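Local coordinates for protein alpha-rhamnosidase (Dictyoglomus thermophilum, PDB 6I60) that probably hydrolyses terminal non-reducing alpha-L-rhamnose residues from alpha-L-rhamnosides, at residues A652-K655 with Y656-L660; E627-S630 with T631-Y635. All coordinates share one frame; numbering follows the deposited sequence.

Interaction 1 (A652-K655 with Y656-L660); sequences ADYK and YYSEL. With AE3 (2-(2-ethoxyethoxy)ethanol), chain G.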
# COMPACT_ATOMS: atom_id res chain seq x y z
N ALA A 652 -25.67 -9.48 -20.21
CA ALA A 652 -25.04 -10.32 -21.24
C ALA A 652 -23.64 -10.74 -20.81
O ALA A 652 -23.27 -11.91 -20.94
CB ALA A 652 -25.00 -9.57 -22.57
N ASP A 653 -22.85 -9.79 -20.31
CA ASP A 653 -21.52 -10.13 -19.83
C ASP A 653 -21.58 -11.04 -18.60
O ASP A 653 -20.74 -11.92 -18.44
CB ASP A 653 -20.73 -8.87 -19.50
CG ASP A 653 -19.94 -8.35 -20.69
OD1 ASP A 653 -19.95 -9.03 -21.75
OD2 ASP A 653 -19.32 -7.28 -20.58
N TYR A 654 -22.61 -10.89 -17.81
CA TYR A 654 -22.75 -11.69 -16.63
C TYR A 654 -22.95 -13.08 -17.05
O TYR A 654 -22.16 -13.90 -16.77
CB TYR A 654 -23.92 -11.21 -15.79
CG TYR A 654 -24.44 -12.18 -14.79
CD1 TYR A 654 -23.63 -12.78 -13.91
CD2 TYR A 654 -25.76 -12.48 -14.72
CE1 TYR A 654 -24.11 -13.68 -13.01
CE2 TYR A 654 -26.24 -13.37 -13.83
CZ TYR A 654 -25.40 -13.97 -12.98
OH TYR A 654 -25.88 -14.85 -12.08
N LYS A 655 -24.00 -13.35 -17.79
CA LYS A 655 -24.26 -14.70 -18.24
C LYS A 655 -23.12 -15.34 -19.02
O LYS A 655 -22.83 -16.48 -18.86
CB LYS A 655 -25.54 -14.73 -19.04
CG LYS A 655 -26.60 -15.72 -18.59
CD LYS A 655 -26.38 -16.30 -17.19
CE LYS A 655 -27.52 -17.20 -16.74
NZ LYS A 655 -28.76 -16.43 -16.42
N TYR A 656 -22.46 -14.60 -19.86
CA TYR A 656 -21.38 -15.14 -20.61
C TYR A 656 -20.28 -15.64 -19.77
O TYR A 656 -19.82 -16.69 -19.99
CB TYR A 656 -20.84 -14.07 -21.52
CG TYR A 656 -19.65 -14.49 -22.28
CD1 TYR A 656 -19.75 -15.24 -23.39
CD2 TYR A 656 -18.42 -14.12 -21.87
CE1 TYR A 656 -18.64 -15.62 -24.08
CE2 TYR A 656 -17.31 -14.51 -22.56
CZ TYR A 656 -17.43 -15.26 -23.66
OH TYR A 656 -16.33 -15.62 -24.34
N TYR A 657 -19.84 -14.89 -18.78
CA TYR A 657 -18.74 -15.32 -17.94
C TYR A 657 -19.13 -16.37 -16.97
O TYR A 657 -18.39 -17.22 -16.62
CB TYR A 657 -18.12 -14.15 -17.22
CG TYR A 657 -17.40 -13.31 -18.17
CD1 TYR A 657 -16.45 -13.83 -18.96
CD2 TYR A 657 -17.71 -12.00 -18.33
CE1 TYR A 657 -15.81 -13.08 -19.86
CE2 TYR A 657 -17.07 -11.24 -19.25
CZ TYR A 657 -16.13 -11.80 -20.01
OH TYR A 657 -15.47 -11.08 -20.92
N SER A 658 -20.38 -16.36 -16.60
CA SER A 658 -20.87 -17.34 -15.71
C SER A 658 -20.82 -18.65 -16.41
O SER A 658 -20.45 -19.61 -15.82
CB SER A 658 -22.27 -16.99 -15.34
OG SER A 658 -22.58 -17.57 -14.13
N GLU A 659 -21.23 -18.70 -17.68
CA GLU A 659 -21.18 -19.88 -18.50
C GLU A 659 -19.77 -20.32 -18.73
O GLU A 659 -19.49 -21.47 -18.75
CB GLU A 659 -21.70 -19.54 -19.86
CG GLU A 659 -23.19 -19.53 -20.02
CD GLU A 659 -23.61 -19.40 -21.46
OE1 GLU A 659 -24.82 -19.31 -21.70
OE2 GLU A 659 -22.75 -19.41 -22.36
N LEU A 660 -18.86 -19.40 -18.89
CA LEU A 660 -17.50 -19.79 -19.15
C LEU A 660 -16.84 -20.33 -17.94
O LEU A 660 -16.01 -21.17 -18.04
CB LEU A 660 -16.70 -18.64 -19.71
CG LEU A 660 -15.21 -18.81 -19.79
CD1 LEU A 660 -14.84 -19.75 -20.89
CD2 LEU A 660 -14.57 -17.48 -20.04
C1 AE3 G . -20.24 -24.96 -27.08
C2 AE3 G . -20.73 -23.74 -26.33
O2 AE3 G . -19.60 -23.04 -25.80
C3 AE3 G . -19.82 -22.58 -24.47
C4 AE3 G . -20.45 -21.20 -24.48
O3 AE3 G . -19.72 -20.28 -23.67
C5 AE3 G . -18.34 -20.56 -23.66
C6 AE3 G . -17.61 -19.27 -23.81
O4 AE3 G . -16.29 -19.66 -24.12

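Interaction 2 (E627-S630 with T631-Y635); sequences ELTS and TFYFY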
# COMPACT_ATOMS: atom_id res chain seq x y z
N GLU A 627 0.21 -25.71 -13.60
CA GLU A 627 -0.94 -25.69 -14.49
C GLU A 627 -2.25 -25.72 -13.71
O GLU A 627 -3.28 -25.23 -14.20
CB GLU A 627 -0.88 -26.85 -15.48
CG GLU A 627 -1.21 -28.21 -14.89
CD GLU A 627 -0.14 -28.73 -13.95
OE1 GLU A 627 1.06 -28.50 -14.23
OE2 GLU A 627 -0.49 -29.35 -12.93
N LEU A 628 -2.24 -26.28 -12.50
CA LEU A 628 -3.43 -26.25 -11.65
C LEU A 628 -3.61 -24.87 -11.03
O LEU A 628 -4.72 -24.33 -11.00
CB LEU A 628 -3.31 -27.32 -10.56
CG LEU A 628 -4.56 -27.67 -9.74
CD1 LEU A 628 -4.67 -29.18 -9.56
CD2 LEU A 628 -4.55 -26.98 -8.39
N THR A 629 -2.52 -24.29 -10.52
CA THR A 629 -2.56 -22.92 -10.02
C THR A 629 -2.98 -21.94 -11.10
O THR A 629 -3.72 -20.99 -10.83
CB THR A 629 -1.20 -22.53 -9.44
OG1 THR A 629 -0.65 -23.63 -8.70
CG2 THR A 629 -1.32 -21.33 -8.53
N SER A 630 -2.54 -22.16 -12.35
CA SER A 630 -2.88 -21.24 -13.43
C SER A 630 -4.36 -21.33 -13.78
O SER A 630 -5.03 -20.31 -13.97
CB SER A 630 -2.01 -21.52 -14.65
OG SER A 630 -0.82 -20.76 -14.61
N THR A 631 -4.87 -22.55 -13.90
CA THR A 631 -6.30 -22.73 -14.16
C THR A 631 -7.13 -22.30 -12.96
O THR A 631 -8.27 -21.85 -13.13
CB THR A 631 -6.58 -24.19 -14.52
OG1 THR A 631 -5.60 -24.65 -15.45
CG2 THR A 631 -7.96 -24.33 -15.15
N PHE A 632 -6.58 -22.42 -11.75
CA PHE A 632 -7.26 -21.92 -10.56
C PHE A 632 -7.54 -20.42 -10.68
O PHE A 632 -8.62 -19.95 -10.33
CB PHE A 632 -6.42 -22.22 -9.32
CG PHE A 632 -6.84 -21.47 -8.08
CD1 PHE A 632 -6.24 -20.27 -7.74
CD2 PHE A 632 -7.82 -21.98 -7.25
CE1 PHE A 632 -6.63 -19.59 -6.60
CE2 PHE A 632 -8.21 -21.31 -6.10
CZ PHE A 632 -7.61 -20.11 -5.78
N TYR A 633 -6.56 -19.66 -11.19
CA TYR A 633 -6.74 -18.22 -11.33
C TYR A 633 -7.48 -17.85 -12.61
O TYR A 633 -8.02 -16.75 -12.69
CB TYR A 633 -5.38 -17.52 -11.28
CG TYR A 633 -4.92 -17.24 -9.87
CD1 TYR A 633 -5.50 -16.22 -9.12
CD2 TYR A 633 -3.92 -18.00 -9.27
CE1 TYR A 633 -5.10 -15.95 -7.83
CE2 TYR A 633 -3.51 -17.74 -7.97
CZ TYR A 633 -4.10 -16.71 -7.26
OH TYR A 633 -3.70 -16.45 -5.97
N PHE A 634 -7.52 -18.75 -13.60
CA PHE A 634 -8.37 -18.52 -14.76
C PHE A 634 -9.84 -18.58 -14.37
O PHE A 634 -10.64 -17.72 -14.75
CB PHE A 634 -8.06 -19.54 -15.86
CG PHE A 634 -8.82 -19.31 -17.13
CD1 PHE A 634 -9.08 -18.02 -17.57
CD2 PHE A 634 -9.26 -20.38 -17.89
CE1 PHE A 634 -9.78 -17.80 -18.75
CE2 PHE A 634 -9.96 -20.17 -19.07
CZ PHE A 634 -10.22 -18.88 -19.50
N TYR A 635 -10.22 -19.60 -13.59
CA TYR A 635 -11.57 -19.66 -13.05
C TYR A 635 -11.82 -18.51 -12.09
O TYR A 635 -12.92 -17.94 -12.06
CB TYR A 635 -11.79 -21.01 -12.35
CG TYR A 635 -13.12 -21.15 -11.65
CD1 TYR A 635 -14.23 -21.62 -12.32
CD2 TYR A 635 -13.25 -20.82 -10.30
CE1 TYR A 635 -15.45 -21.76 -11.67
CE2 TYR A 635 -14.46 -20.95 -9.65
CZ TYR A 635 -15.56 -21.42 -10.34
OH TYR A 635 -16.77 -21.56 -9.71

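Interaction 1 (A652-K655 with Y656-L660)
Tyr-656 and Tyr-657 open a new turn on Ala-652 and Asp-653, each giving its backbone N-H to the carbonyl four residues earlier. The bond from Tyr-656 N to Ala-652 O is 3.0 Å long, and that from Tyr-657 N to Asp-653 O is 3.1 Å and nearly straight, at 166° about the hydrogen. Ser-658 N and Glu-659 N repeat the pattern on the carbonyls of Tyr-654 and Lys-655. The Tyr-657 ring reaches back along the helix, its CG beside the backbone N (chi1 -70°), which brings the CD2 side of the ring obliquely beside Asp-653 O. One face of this ring also receives Tyr-656 CD2, offset toward the rim, while CE1 of Tyr-657 lies at the Tyr-656 edge. Ser-658 OG approaches the Tyr-654 ring obliquely, 4.3 Å from CE1, a loose contact.

Past this first shell, Asp-653 forms a salt bridge to Lys-590 and a hydrogen bond to Tyr-586, and the Tyr-656 hydroxyl is hydrogen-bonded to Lys-597. Tyr-657 is buried between helices 586-599 and 626-648, touching Val-593 and Leu-641. A 2-(2-ethoxyethoxy)ethanol molecule is bordered by three side chains: its C6 is 3.8 Å from Tyr-656 CE1, its O4 is 3.5 Å from Leu-660 CD1, and the Glu-659 carboxylate merely comes near its middle. The i to i+4 ladder is that of a regular amphipathic alpha-helix in the six-hairpin glycosidase domain, here also bordering the glycol ether bound in this crystal structure.

Interaction 2 (E627-S630 with T631-Y635)
Glu-627 O is gripped twice by Thr-631. The hydroxyl OG1 donates to it at 2.7 Å, nearly in line with the C=O bond, while the backbone N of Thr-631 approaches from above the carbonyl plane at 3.1 Å. With OG1 beside its own backbone N (chi1 -45°), the buried hydroxyl turns back along the helix to this oxygen. A valine here would probably leave Glu-627 O held by the backbone N-H alone of the two donors, a contact made from above its carbonyl plane.

One residue on, Phe-632 N bonds to Leu-628 O at 2.8 Å, and Tyr-633 N follows to Thr-629 O at 3.2 Å. The latter oxygen also sits at the edge of the Tyr-633 ring, 3.4 Å from CD2, and Thr-629 CG2 comes to 4.2 Å from CE2. Phe-632 CD1 lies over one face of the Tyr-633 ring, near its rim. Outside the turn, Tyr-766 receives both aromatics, hydrogen-bonding with the Tyr-633 hydroxyl and meeting the Phe-632 ring edge-to-face. Ser-630 OG is hydrogen-bonded to Phe-607 O. A threonine hydroxyl bonded to the i-4 carbonyl is a common way for a helix to satisfy a side-chain hydroxyl, here in the helical glycosidase domain.

Going along the chain from the N terminus, interaction 2 comes first, near the start of helix 626-648, and interaction 1 follows at the start of helix 651-672. Each is made by a continuous run of residues and closes only a helical turn, so the two stand in series and neither encloses nor crosses the other. Their centres are about 18 Å apart and their nearest atoms about 5 Å, without touching. The consecutive helices are joined nonetheless: Leu-628 and Phe-634 pack on Phe-668 and Ile-664, and Tyr-654 and Leu-660 on Lys-646 and Val-638. Interaction 2 is buried, whereas interaction 1 lies at the surface of the same domain.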